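Local coordinates for uncharacterized protein VPA0106 (Vibrio parahaemolyticus, PDB 3U07) that is of unknown function but belongs to the DUF1254 and DUF1214 families and probably carries a signal peptide for export from the cytoplasm, at residues Ser99-Asp104 with Asp184-Arg189; Gly133-Phe138 with Ser150-Val155. The protein carries 2 engineered substitutions. One frame throughout, in Å; residues are numbered along the deposited sequence.

Contact 1. Residues Ser99-Asp104 with Asp184-Arg189; sequences SVPDMD and DQWNIR
The indole of Trp186 has Val100 over one face and the selenium of selenomethionine Met103 at its rim. CG2 of Val100 stands 4.0 Å from the centroid of the six-membered ring and only 7° off its normal, a CH-pi contact. CG1, set anti to the backbone N (chi1 174°), meets the same ring at CE2 and CZ2, so both methyls lie against it. SE of Met103 approaches near the ring plane, 4.1 Å from Trp186 NE1, a Met-aromatic contact made at the edge. Pro101, crossing the tryptophan side chain at about a right angle, touches Trp186 CD1 with its CD at 3.5 Å, while its CG rests on CB of Gln185. Leu85, Leu111 and Phe61 also touch the indole.

The second flat group is the guanidinium of Arg189. Its NH2 donates to Ser99 OG at 2.9 Å, with the acceptor lying in the plane. A water at the same edge accepts from Arg189 NE and donates to the same hydroxyl. That hydroxyl is also hydrogen-bonded to Gln135 OE1 of the adjoining strand.

Between the two groups, Ser99 and Asn187 form an antiparallel hydrogen-bonded pair: Ser99 N reaches Asn187 O at 2.8 Å, and Asn187 N returns to Ser99 O at 3.1 Å. The CA of Trp186 adds a CA-H...O contact to that carbonyl.

The chemistry is thus divided along the chain. Three partners fix the Ser99 hydroxyl, which probably restrains the arginine at the strand edge, whereas the indole is held mainly by apolar and selenium contacts, its buried NE1 having no hydrogen-bond partner.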
loop_
_atom_site.group_PDB
_atom_site.type_symbol
_atom_site.label_atom_id
_atom_site.label_comp_id
_atom_site.label_asym_id
_atom_site.label_seq_id
_atom_site.Cartn_x
_atom_site.Cartn_y
_atom_site.Cartn_z
ATOM N N SER A 99 2.629 19.523 -0.026
ATOM C CA SER A 99 3.964 20.103 0.019
ATOM C C SER A 99 4.937 19.149 0.694
ATOM O O SER A 99 4.678 18.643 1.787
ATOM C CB SER A 99 3.950 21.432 0.784
ATOM O OG SER A 99 3.076 22.370 0.185
ATOM N N VAL A 100 6.056 18.907 0.019
ATOM C CA VAL A 100 7.104 18.035 0.525
ATOM C C VAL A 100 8.424 18.797 0.439
ATOM O O VAL A 100 8.828 19.237 -0.641
ATOM C CB VAL A 100 7.198 16.736 -0.313
ATOM C CG1 VAL A 100 8.396 15.912 0.130
ATOM C CG2 VAL A 100 5.921 15.923 -0.142
ATOM N N PRO A 101 9.108 18.974 1.581
ATOM C CA PRO A 101 10.389 19.686 1.662
ATOM C C PRO A 101 11.538 18.881 1.077
ATOM O O PRO A 101 11.461 17.656 1.009
ATOM C CB PRO A 101 10.577 19.876 3.163
ATOM C CG PRO A 101 9.988 18.601 3.720
ATOM C CD PRO A 101 8.699 18.484 2.913
ATOM N N ASP A 102 12.595 19.561 0.638
ATOM C CA ASP A 102 13.761 18.840 0.146
ATOM C C ASP A 102 14.249 18.078 1.387
ATOM O O ASP A 102 14.257 18.621 2.500
ATOM C CB ASP A 102 14.844 19.805 -0.355
ATOM C CG ASP A 102 14.493 20.439 -1.703
ATOM O OD1 ASP A 102 13.516 19.989 -2.342
ATOM O OD2 ASP A 102 15.197 21.379 -2.128
HETATM N N MSE A 103 14.628 16.819 1.203
HETATM C CA MSE A 103 15.076 15.984 2.316
HETATM C C MSE A 103 16.593 15.897 2.348
HETATM O O MSE A 103 17.265 16.338 1.413
HETATM C CB MSE A 103 14.486 14.577 2.175
HETATM C CG MSE A 103 13.726 14.057 3.395
HETATM SE SE MSE A 103 11.909 14.725 3.510
HETATM C CE MSE A 103 11.320 14.250 1.744
ATOM N N ASP A 104 17.131 15.322 3.420
ATOM C CA ASP A 104 18.577 15.187 3.552
ATOM C C ASP A 104 19.101 13.999 2.764
ATOM O O ASP A 104 18.435 12.969 2.648
ATOM C CB ASP A 104 18.980 15.101 5.031
ATOM C CG ASP A 104 18.227 14.022 5.803
ATOM O OD1 ASP A 104 17.105 13.634 5.402
ATOM O OD2 ASP A 104 18.763 13.577 6.839
ATOM N N ASP A 184 7.258 17.193 9.695
ATOM C CA ASP A 184 6.470 18.303 10.209
ATOM C C ASP A 184 6.280 19.369 9.147
ATOM O O ASP A 184 5.345 20.169 9.217
ATOM C CB ASP A 184 7.154 18.908 11.439
ATOM C CG ASP A 184 6.940 18.079 12.691
ATOM O OD1 ASP A 184 7.016 16.836 12.609
ATOM O OD2 ASP A 184 6.702 18.671 13.762
ATOM N N GLN A 185 7.171 19.372 8.160
ATOM C CA GLN A 185 7.106 20.349 7.085
ATOM C C GLN A 185 6.189 19.929 5.941
ATOM O O GLN A 185 5.856 20.742 5.080
ATOM C CB GLN A 185 8.516 20.654 6.580
ATOM C CG GLN A 185 9.373 21.328 7.644
ATOM C CD GLN A 185 10.743 21.706 7.136
ATOM O OE1 GLN A 185 11.705 20.951 7.279
ATOM N NE2 GLN A 185 10.838 22.878 6.522
ATOM N N TRP A 186 5.787 18.660 5.924
ATOM C CA TRP A 186 4.860 18.189 4.899
ATOM C C TRP A 186 3.560 18.951 5.171
ATOM O O TRP A 186 3.222 19.229 6.322
ATOM C CB TRP A 186 4.628 16.682 5.034
ATOM C CG TRP A 186 5.774 15.846 4.556
ATOM C CD1 TRP A 186 7.102 16.043 4.817
ATOM C CD2 TRP A 186 5.694 14.653 3.766
ATOM N NE1 TRP A 186 7.852 15.043 4.240
ATOM C CE2 TRP A 186 7.012 14.174 3.594
ATOM C CE3 TRP A 186 4.635 13.934 3.195
ATOM C CZ2 TRP A 186 7.301 13.018 2.865
ATOM C CZ3 TRP A 186 4.923 12.782 2.469
ATOM C CH2 TRP A 186 6.246 12.333 2.317
ATOM N N ASN A 187 2.821 19.283 4.122
ATOM C CA ASN A 187 1.596 20.047 4.304
ATOM C C ASN A 187 0.594 19.693 3.218
ATOM O O ASN A 187 0.969 19.161 2.175
ATOM C CB ASN A 187 1.943 21.543 4.243
ATOM C CG ASN A 187 0.834 22.437 4.774
ATOM O OD1 ASN A 187 -0.138 21.966 5.357
ATOM N ND2 ASN A 187 0.987 23.741 4.585
ATOM N N ILE A 188 -0.682 19.956 3.484
ATOM C CA ILE A 188 -1.753 19.718 2.517
ATOM C C ILE A 188 -2.587 20.991 2.487
ATOM O O ILE A 188 -3.065 21.448 3.524
ATOM C CB ILE A 188 -2.697 18.574 2.928
ATOM C CG1 ILE A 188 -1.939 17.251 3.009
ATOM C CG2 ILE A 188 -3.849 18.473 1.914
ATOM C CD1 ILE A 188 -2.782 16.127 3.583
ATOM N N ARG A 189 -2.760 21.563 1.302
ATOM C CA ARG A 189 -3.536 22.790 1.154
ATOM C C ARG A 189 -4.378 22.756 -0.119
ATOM O O ARG A 189 -3.949 22.215 -1.137
ATOM C CB ARG A 189 -2.601 24.002 1.076
ATOM C CG ARG A 189 -1.938 24.415 2.378
ATOM C CD ARG A 189 -0.922 25.512 2.121
ATOM N NE ARG A 189 0.296 24.992 1.502
ATOM C CZ ARG A 189 1.284 25.754 1.048
ATOM N NH1 ARG A 189 1.194 27.073 1.138
ATOM N NH2 ARG A 189 2.368 25.201 0.518
HETATM O O HOH W 1 0.407 22.146 0.785
#

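Contact 2. Residues Gly133-Phe138 with Ser150-Val155; sequences GGQFMF and SVDEVV
Strands 134-138 and 153-155 run parallel, their axes 4.6 Å apart and inclined by 26°, with 153-157 at the edge of a four-stranded mixed sheet and 134-140 inside it, and Met137 grips the neighbouring strand through both backbone polar atoms, its N donating to Glu153 O and its O accepting from Val155 N at 2.6 Å.

Phe138 and Val155 lie side by side on one face of the sheet. CG2 of Val155 sits over the phenyl ring in a CH-pi contact, 4.1 Å from its centroid, and CB comes within 3.5 Å of Phe138 CD2. On that face too, Glu153 CB meets the Phe136 ring at its edge, while Phe124 stacks on the ring. Selenomethionine Met137 points to the other face, where a bend at chi3 (92°) brings CE to CG1 of Val154 at 4.1 Å; its CB packs on Val151 CG1.

Where the strand pairing begins, Asp152 replaces a backbone acceptor. Its own N donates to Gln135 O at 2.9 Å, while its carboxylate turns back to Gln135. There OD2 accepts the Gln135 N-H at 2.8 Å on its anti side, 25° out of the carboxylate plane, and a water links OD1 to Gly133 O.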
loop_
_atom_site.group_PDB
_atom_site.type_symbol
_atom_site.label_atom_id
_atom_site.label_comp_id
_atom_site.label_asym_id
_atom_site.label_seq_id
_atom_site.Cartn_x
_atom_site.Cartn_y
_atom_site.Cartn_z
ATOM N N GLY A 133 12.122 17.336 -3.042
ATOM C CA GLY A 133 10.714 17.258 -2.709
ATOM C C GLY A 133 10.004 18.181 -3.683
ATOM O O GLY A 133 10.397 18.252 -4.854
ATOM N N GLY A 134 8.969 18.886 -3.227
ATOM C CA GLY A 134 8.270 19.793 -4.123
ATOM C C GLY A 134 6.816 20.050 -3.785
ATOM O O GLY A 134 6.318 19.623 -2.743
ATOM N N GLN A 135 6.139 20.775 -4.673
ATOM C CA GLN A 135 4.727 21.095 -4.506
ATOM C C GLN A 135 3.993 20.189 -5.487
ATOM O O GLN A 135 4.072 20.383 -6.695
ATOM C CB GLN A 135 4.471 22.566 -4.849
ATOM C CG GLN A 135 5.236 23.570 -3.991
ATOM C CD GLN A 135 4.911 23.462 -2.511
ATOM O OE1 GLN A 135 3.892 22.890 -2.122
ATOM N NE2 GLN A 135 5.769 24.033 -1.679
ATOM N N PHE A 136 3.279 19.198 -4.966
ATOM C CA PHE A 136 2.577 18.246 -5.811
ATOM C C PHE A 136 1.086 18.498 -5.787
ATOM O O PHE A 136 0.437 18.386 -4.749
ATOM C CB PHE A 136 2.922 16.827 -5.344
ATOM C CG PHE A 136 4.408 16.562 -5.310
ATOM C CD1 PHE A 136 5.115 16.371 -6.491
ATOM C CD2 PHE A 136 5.102 16.546 -4.105
ATOM C CE1 PHE A 136 6.499 16.167 -6.475
ATOM C CE2 PHE A 136 6.488 16.343 -4.080
ATOM C CZ PHE A 136 7.185 16.153 -5.268
HETATM N N MSE A 137 0.546 18.858 -6.945
HETATM C CA MSE A 137 -0.866 19.161 -7.037
HETATM C C MSE A 137 -1.679 18.003 -7.584
HETATM O O MSE A 137 -1.347 17.428 -8.616
HETATM C CB MSE A 137 -1.081 20.409 -7.910
HETATM C CG MSE A 137 -2.516 20.932 -7.900
HETATM SE SE MSE A 137 -2.763 22.603 -8.903
HETATM C CE MSE A 137 -3.234 21.809 -10.574
ATOM N N PHE A 138 -2.743 17.666 -6.866
ATOM C CA PHE A 138 -3.648 16.604 -7.265
ATOM C C PHE A 138 -4.939 17.279 -7.698
ATOM O O PHE A 138 -5.527 18.051 -6.941
ATOM C CB PHE A 138 -3.909 15.663 -6.087
ATOM C CG PHE A 138 -2.683 14.954 -5.619
ATOM C CD1 PHE A 138 -1.727 15.623 -4.860
ATOM C CD2 PHE A 138 -2.444 13.636 -6.003
ATOM C CE1 PHE A 138 -0.541 14.991 -4.488
ATOM C CE2 PHE A 138 -1.262 12.990 -5.639
ATOM C CZ PHE A 138 -0.309 13.670 -4.882
ATOM N N SER A 150 4.415 27.833 -9.371
ATOM C CA SER A 150 4.960 27.290 -8.129
ATOM C C SER A 150 4.871 25.757 -8.002
ATOM O O SER A 150 5.631 25.137 -7.258
ATOM C CB SER A 150 4.193 27.928 -6.968
ATOM O OG SER A 150 4.862 27.751 -5.740
ATOM N N VAL A 151 3.928 25.154 -8.716
ATOM C CA VAL A 151 3.722 23.712 -8.650
ATOM C C VAL A 151 4.727 22.913 -9.465
ATOM O O VAL A 151 4.998 23.232 -10.617
ATOM C CB VAL A 151 2.282 23.353 -9.094
ATOM C CG1 VAL A 151 2.152 21.845 -9.330
ATOM C CG2 VAL A 151 1.301 23.807 -8.022
ATOM N N ASP A 152 5.273 21.867 -8.851
ATOM C CA ASP A 152 6.253 21.013 -9.509
ATOM C C ASP A 152 5.627 20.010 -10.467
ATOM O O ASP A 152 5.944 19.980 -11.651
ATOM C CB ASP A 152 7.064 20.263 -8.452
ATOM C CG ASP A 152 8.090 21.148 -7.773
ATOM O OD1 ASP A 152 9.198 21.292 -8.327
ATOM O OD2 ASP A 152 7.785 21.703 -6.694
ATOM N N GLU A 153 4.732 19.184 -9.944
ATOM C CA GLU A 153 4.078 18.169 -10.755
ATOM C C GLU A 153 2.586 18.170 -10.479
ATOM O O GLU A 153 2.147 18.519 -9.387
ATOM C CB GLU A 153 4.650 16.784 -10.429
ATOM C CG GLU A 153 6.153 16.641 -10.647
ATOM C CD GLU A 153 6.555 16.770 -12.108
ATOM O OE1 GLU A 153 5.780 16.329 -12.985
ATOM O OE2 GLU A 153 7.654 17.296 -12.380
ATOM N N VAL A 154 1.814 17.776 -11.483
ATOM C CA VAL A 154 0.368 17.705 -11.367
ATOM C C VAL A 154 -0.072 16.253 -11.528
ATOM O O VAL A 154 0.333 15.573 -12.473
ATOM C CB VAL A 154 -0.334 18.537 -12.466
ATOM C CG1 VAL A 154 -1.845 18.399 -12.339
ATOM C CG2 VAL A 154 0.084 20.001 -12.363
ATOM N N VAL A 155 -0.893 15.781 -10.598
ATOM C CA VAL A 155 -1.414 14.419 -10.656
ATOM C C VAL A 155 -2.916 14.475 -10.932
ATOM O O VAL A 155 -3.683 14.997 -10.118
ATOM C CB VAL A 155 -1.224 13.671 -9.322
ATOM C CG1 VAL A 155 -1.782 12.259 -9.443
ATOM C CG2 VAL A 155 0.236 13.654 -8.936
HETATM O O HOH W 2 11.177 20.884 -6.301
#

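In the fold
Contacts 1 and 2 illustrate how one sheet is completed at both margins: they add the outer strands 187-190 and 153-157 to the central pair 96-100 and 134-140, one antiparallel and the other parallel. Both are partly buried, with centres about 11 Å apart. In contact 1 a single bridge gives way to side-chain chemistry, an indole with apolar neighbours and an arginine-serine pair; contact 2 has three successive bridges, with apolar side chains on both faces and an exposed carboxylate at the start. The central strands join them through the backbone bond between Val100 O and Gly134 N, 2.6 Å long, beside the Ser99-Gln135 side-chain bond and Val100 CB packing on Phe136 CE2.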